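Local coordinates for antifreeze protein (Marinomonas primoryensis, PDB 3P4G) that binds ice as a hyperactive, calcium-dependent antifreeze protein, probably by anchoring clathrate-like waters on one side of its right-handed beta-helix, at residues 52-57 / 79-84; 104-109 / 123-128. All blocks are in the same frame, centred on the assembly; numbering follows the deposited sequence.

Contact 1: residues 52-57 / 79-84. With CA (calcium ion), chain F; CA (calcium ion), chain G; CA (calcium ion), chain E.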
loop_
_atom_site.group_PDB
_atom_site.type_symbol
_atom_site.label_atom_id
_atom_site.label_comp_id
_atom_site.label_asym_id
_atom_site.label_seq_id
_atom_site.Cartn_x
_atom_site.Cartn_y
_atom_site.Cartn_z
ATOM N N VAL A 52 27.257 10.565 -1.973
ATOM C CA VAL A 52 27.534 11.815 -1.284
ATOM C C VAL A 52 27.912 11.632 0.187
ATOM O O VAL A 52 28.228 12.620 0.877
ATOM C CB VAL A 52 26.388 12.864 -1.502
ATOM C CG1 VAL A 52 26.482 13.485 -2.936
ATOM C CG2 VAL A 52 25.003 12.254 -1.301
ATOM N N LEU A 53 27.942 10.370 0.654
ATOM C CA LEU A 53 28.616 9.999 1.914
ATOM C C LEU A 53 27.989 10.727 3.111
ATOM O O LEU A 53 26.783 11.024 3.121
ATOM C CB LEU A 53 30.158 10.267 1.831
ATOM C CG LEU A 53 30.902 9.437 0.767
ATOM C CD1 LEU A 53 32.252 10.043 0.389
ATOM C CD2 LEU A 53 31.102 7.981 1.235
ATOM N N ALA A 54 28.786 10.966 4.130
ATOM C CA ALA A 54 28.242 11.622 5.335
ATOM C C ALA A 54 27.820 13.072 5.073
ATOM O O ALA A 54 28.160 13.693 4.036
ATOM C CB ALA A 54 29.205 11.532 6.512
ATOM N N GLY A 55 27.079 13.603 6.039
ATOM C CA GLY A 55 26.568 14.955 5.881
ATOM C C GLY A 55 25.147 14.924 5.361
ATOM O O GLY A 55 24.680 13.915 4.819
ATOM N N ASP A 56 24.474 16.045 5.509
ATOM C CA ASP A 56 23.096 16.170 5.012
ATOM C C ASP A 56 23.217 16.776 3.598
ATOM O O ASP A 56 23.416 17.990 3.434
ATOM C CB ASP A 56 22.326 17.109 5.932
ATOM C CG ASP A 56 22.194 16.579 7.365
ATOM O OD1 ASP A 56 22.347 15.357 7.595
ATOM O OD2 ASP A 56 21.959 17.429 8.271
ATOM N N ASP A 57 23.131 15.904 2.597
ATOM C CA ASP A 57 23.502 16.240 1.216
ATOM C C ASP A 57 22.249 16.475 0.392
ATOM O O ASP A 57 21.217 15.830 0.594
ATOM C CB ASP A 57 24.251 15.062 0.594
ATOM C CG ASP A 57 25.485 14.664 1.403
ATOM O OD1 ASP A 57 26.429 15.491 1.572
ATOM O OD2 ASP A 57 25.520 13.518 1.866
ATOM N N MET A 79 22.963 8.171 -0.905
ATOM C CA MET A 79 22.849 9.499 -0.242
ATOM C C MET A 79 23.635 9.436 1.079
ATOM O O MET A 79 23.990 10.474 1.667
ATOM C CB MET A 79 21.391 9.890 -0.008
ATOM C CG MET A 79 20.571 9.980 -1.317
ATOM S SD MET A 79 21.222 11.202 -2.516
ATOM C CE MET A 79 20.884 12.793 -1.725
ATOM N N GLY A 80 23.934 8.215 1.500
ATOM C CA GLY A 80 24.763 7.938 2.697
ATOM C C GLY A 80 24.068 8.239 4.005
ATOM O O GLY A 80 22.823 8.450 4.085
ATOM N N THR A 81 24.868 8.203 5.061
ATOM C CA THR A 81 24.399 8.642 6.370
ATOM C C THR A 81 23.965 10.104 6.255
ATOM O O THR A 81 24.377 10.837 5.339
ATOM C CB THR A 81 25.466 8.484 7.492
ATOM O OG1 THR A 81 26.623 9.305 7.243
ATOM C CG2 THR A 81 25.865 6.973 7.641
ATOM N N GLY A 82 23.111 10.531 7.162
ATOM C CA GLY A 82 22.658 11.924 7.090
ATOM C C GLY A 82 21.214 12.046 6.661
ATOM O O GLY A 82 20.629 11.094 6.123
ATOM N N ASN A 83 20.661 13.237 6.895
ATOM C CA ASN A 83 19.294 13.578 6.446
ATOM C C ASN A 83 19.422 14.201 5.031
ATOM O O ASN A 83 19.712 15.407 4.894
ATOM C CB ASN A 83 18.684 14.625 7.402
ATOM C CG ASN A 83 18.524 14.120 8.834
ATOM O OD1 ASN A 83 18.327 12.919 9.109
ATOM N ND2 ASN A 83 18.610 15.056 9.773
ATOM N N ASP A 84 19.273 13.374 3.995
ATOM C CA ASP A 84 19.628 13.752 2.603
ATOM C C ASP A 84 18.416 14.068 1.763
ATOM O O ASP A 84 17.322 13.555 2.048
ATOM C CB ASP A 84 20.431 12.637 1.960
ATOM C CG ASP A 84 21.678 12.275 2.773
ATOM O OD1 ASP A 84 22.639 13.098 2.890
ATOM O OD2 ASP A 84 21.720 11.167 3.339
HETATM CA CA CA F . 24.607 11.969 3.351
HETATM CA CA CA G . 20.669 9.407 4.469
HETATM CA CA CA E . 28.495 14.568 2.022
HETATM O O HOH W 1 26.304 11.731 8.366
HETATM O O HOH W 2 19.340 17.775 8.706
#
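Asp-57 and Asp-84 face one shared calcium ion where residues 52-57 and 79-84, matching turns of successive coils of a right-handed calcium-binding beta-helix, stack on each other. From Leu-53, Gly-55, Met-79 and Thr-81 come four backbone carbonyl oxygens, and Asp-57 OD2 and Asp-84 OD1 complete the six ligands, so the ion draws together six oxygens, two of them from carboxylates, that would probably repel one another without it. The two carboxylates lie side by side, their planes nearly parallel (4° apart), each bridging two ions.

Asp-84 CB rests 3.6 Å from Asp-57 O. With CG anti to the carbonyl carbon (chi1 -56°), the carboxylate swings in between two ions: Asp-84 CG lies 3.0 Å from the shared calcium, Asp-84 OD1 binds that ion at 2.3 Å, and Asp-84 OD2 binds the next at 2.3 Å, a site also served by Ala-98, Thr-100 and Asp-103. Asp-84 OD1 accepts the Asp-57 N-H through its anti lone pair, at 2.9 Å and 163°; together with the two metal bonds this probably fixes the rotation of the carboxylate.

Asn-83 N donates to Asp-56 OD1 over 2.8 Å, arriving from above the carboxylate plane. On the inward side Val-52 CG2 packs 4.1 Å from Met-79 SD. Outside, Thr-81 and Asn-83 belong to ranks of threonine and Asx residues thought to form the ice-binding surface; Asn-83 also pairs with Asn-102. One water links Asp-56 OD2 with Asn-83 ND2; another accepts from Gly-55 N and is hydrogen-bonded, at 2.7 Å, to Thr-81 OG1.

Contact 2: residues 104-109 / 123-128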
loop_
_atom_site.group_PDB
_atom_site.type_symbol
_atom_site.label_atom_id
_atom_site.label_comp_id
_atom_site.label_asym_id
_atom_site.label_seq_id
_atom_site.Cartn_x
_atom_site.Cartn_y
_atom_site.Cartn_z
ATOM N N GLU A 104 14.663 12.498 2.102
ATOM C CA GLU A 104 13.558 13.021 1.300
ATOM C C GLU A 104 13.938 12.744 -0.145
ATOM O O GLU A 104 14.985 13.202 -0.597
ATOM C CB GLU A 104 13.379 14.505 1.586
ATOM C CG GLU A 104 12.298 15.119 0.759
ATOM C CD GLU A 104 11.762 16.451 1.296
ATOM O OE1 GLU A 104 12.068 16.903 2.422
ATOM O OE2 GLU A 104 10.960 17.060 0.556
ATOM N N ILE A 105 13.134 11.931 -0.826
ATOM C CA ILE A 105 13.411 11.540 -2.254
ATOM C C ILE A 105 12.215 11.985 -3.122
ATOM O O ILE A 105 11.044 11.749 -2.772
ATOM C CB ILE A 105 13.575 10.046 -2.391
ATOM C CG1 ILE A 105 14.856 9.566 -1.685
ATOM C CG2 ILE A 105 13.681 9.654 -3.873
ATOM C CD1 ILE A 105 14.981 8.023 -1.675
ATOM N N TYR A 106 12.506 12.647 -4.252
ATOM C CA TYR A 106 11.499 13.006 -5.177
ATOM C C TYR A 106 11.985 12.645 -6.564
ATOM O O TYR A 106 12.904 13.288 -7.063
ATOM C CB TYR A 106 11.277 14.534 -5.129
ATOM C CG TYR A 106 10.043 15.016 -5.884
ATOM C CD1 TYR A 106 8.861 15.297 -5.216
ATOM C CD2 TYR A 106 10.060 15.187 -7.283
ATOM C CE1 TYR A 106 7.745 15.767 -5.894
ATOM C CE2 TYR A 106 8.916 15.622 -7.978
ATOM C CZ TYR A 106 7.775 15.910 -7.269
ATOM O OH TYR A 106 6.632 16.343 -7.950
ATOM N N ILE A 107 11.348 11.651 -7.163
ATOM C CA ILE A 107 11.640 11.204 -8.528
ATOM C C ILE A 107 10.384 11.459 -9.378
ATOM O O ILE A 107 9.300 10.936 -9.090
ATOM C CB ILE A 107 11.965 9.705 -8.515
ATOM C CG1 ILE A 107 13.235 9.454 -7.677
ATOM C CG2 ILE A 107 12.029 9.177 -9.939
ATOM C CD1 ILE A 107 13.210 8.087 -7.026
ATOM N N LYS A 108 10.520 12.270 -10.422
ATOM C CA LYS A 108 9.349 12.637 -11.227
ATOM C C LYS A 108 8.927 11.467 -12.137
ATOM O O LYS A 108 7.735 11.283 -12.429
ATOM C CB LYS A 108 9.689 13.882 -12.078
ATOM C CG LYS A 108 8.533 14.544 -12.759
ATOM C CD LYS A 108 8.944 15.865 -13.518
ATOM C CE LYS A 108 7.877 16.221 -14.600
ATOM N NZ LYS A 108 8.315 17.255 -15.614
ATOM N N GLY A 109 9.905 10.718 -12.619
ATOM C CA GLY A 109 9.669 9.673 -13.664
ATOM C C GLY A 109 9.375 8.267 -13.117
ATOM O O GLY A 109 8.905 8.087 -11.971
ATOM N N GLU A 123 10.780 10.175 3.321
ATOM C CA GLU A 123 9.667 10.673 2.494
ATOM C C GLU A 123 10.048 10.361 1.051
ATOM O O GLU A 123 11.107 10.846 0.584
ATOM C CB GLU A 123 9.512 12.184 2.723
ATOM C CG GLU A 123 8.311 12.783 2.039
ATOM C CD GLU A 123 7.845 14.159 2.607
ATOM O OE1 GLU A 123 8.112 14.609 3.791
ATOM O OE2 GLU A 123 7.147 14.816 1.803
ATOM N N VAL A 124 9.282 9.483 0.387
ATOM C CA VAL A 124 9.621 9.052 -1.001
ATOM C C VAL A 124 8.447 9.402 -1.905
ATOM O O VAL A 124 7.303 8.987 -1.615
ATOM C CB VAL A 124 9.924 7.527 -1.075
ATOM C CG1 VAL A 124 10.321 7.066 -2.521
ATOM C CG2 VAL A 124 11.045 7.161 -0.134
ATOM N N TYR A 125 8.712 10.146 -2.989
ATOM C CA TYR A 125 7.710 10.452 -3.985
ATOM C C TYR A 125 8.291 9.954 -5.320
ATOM O O TYR A 125 9.472 10.276 -5.665
ATOM C CB TYR A 125 7.516 11.966 -4.082
ATOM C CG TYR A 125 6.586 12.441 -5.169
ATOM C CD1 TYR A 125 5.286 12.858 -4.867
ATOM C CD2 TYR A 125 7.001 12.499 -6.524
ATOM C CE1 TYR A 125 4.424 13.276 -5.856
ATOM C CE2 TYR A 125 6.145 12.928 -7.508
ATOM C CZ TYR A 125 4.841 13.303 -7.165
ATOM O OH TYR A 125 3.981 13.777 -8.126
ATOM N N ILE A 126 7.485 9.148 -6.016
ATOM C CA ILE A 126 7.796 8.638 -7.351
ATOM C C ILE A 126 6.576 9.039 -8.204
ATOM O O ILE A 126 5.432 8.589 -7.947
ATOM C CB ILE A 126 8.012 7.151 -7.349
ATOM C CG1 ILE A 126 9.387 6.853 -6.723
ATOM C CG2 ILE A 126 7.951 6.539 -8.796
ATOM C CD1 ILE A 126 9.508 5.345 -6.185
ATOM N N GLY A 127 6.820 9.858 -9.219
ATOM C CA GLY A 127 5.704 10.433 -10.019
ATOM C C GLY A 127 5.117 9.398 -11.021
ATOM O O GLY A 127 3.902 9.344 -11.321
ATOM N N GLY A 128 5.993 8.515 -11.460
ATOM C CA GLY A 128 5.625 7.497 -12.462
ATOM C C GLY A 128 5.269 6.149 -11.844
ATOM O O GLY A 128 4.721 6.066 -10.736
HETATM O O HOH W 3 8.153 16.863 0.957
#
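A parallel beta ladder on one flank of the beta-helix joins strands 104-107 and 123-126, with Tyr-106 in an offset stack on Tyr-125. The strands run 4.7 Å apart at 1°, in exact register, so glutamate faces glutamate, tyrosine tyrosine, and aliphatic aliphatic. Ile-105 N gives a straight bond to Glu-123 O at 2.7 Å, and Tyr-125 N, Ile-107 N and Gly-127 N continue the alternation.

In both tyrosines, on the outer face, chi1 is near 180° (-169° and 175°), carrying CG away from the backbone N and both rings out the same way; CZ of Tyr-106 sits over the rim of its neighbour, 3.4 Å from Tyr-125 CE2. With an alanine in place of Tyr-106, the Tyr-125 ring would probably lose the cover of one face and be less firmly held. On the same face Glu-104 OE2 and Glu-123 OE2 lie 4.6 Å apart, two like charges, not in contact, with a water between them.

The opposite face is apolar: Ile-107 CD1 meets Ile-126 CG1 at 4.0 Å. These inner side chains pack against Ile-96 and Leu-134 of strands 96-97 and 134-135, while strands 85-88 and 142-145 continue the ladder on either side.

In the fold
Both contacts join consecutive coils of the same solenoid, at different points of the turn and with different chemistry. Contact 1 is loop on loop, held by metal ligation and two hydrogen bonds to aspartate carboxylates, and it lies nearer the end of the chain, its centre about 27 Å from the centre of the chain. Contact 2, its centre about 16 Å from the centre of the chain, is strand on strand, held by backbone hydrogen bonds, with an aromatic outer face and an aliphatic inner one. Each combines buried and exposed residues. They meet where the Asp-84 turn runs into strand 85-88: Asp-84 O lies 2.9 Å from Glu-104 N, a probable hydrogen bond carrying the coil-to-coil pairing from calcium row to strand ladder.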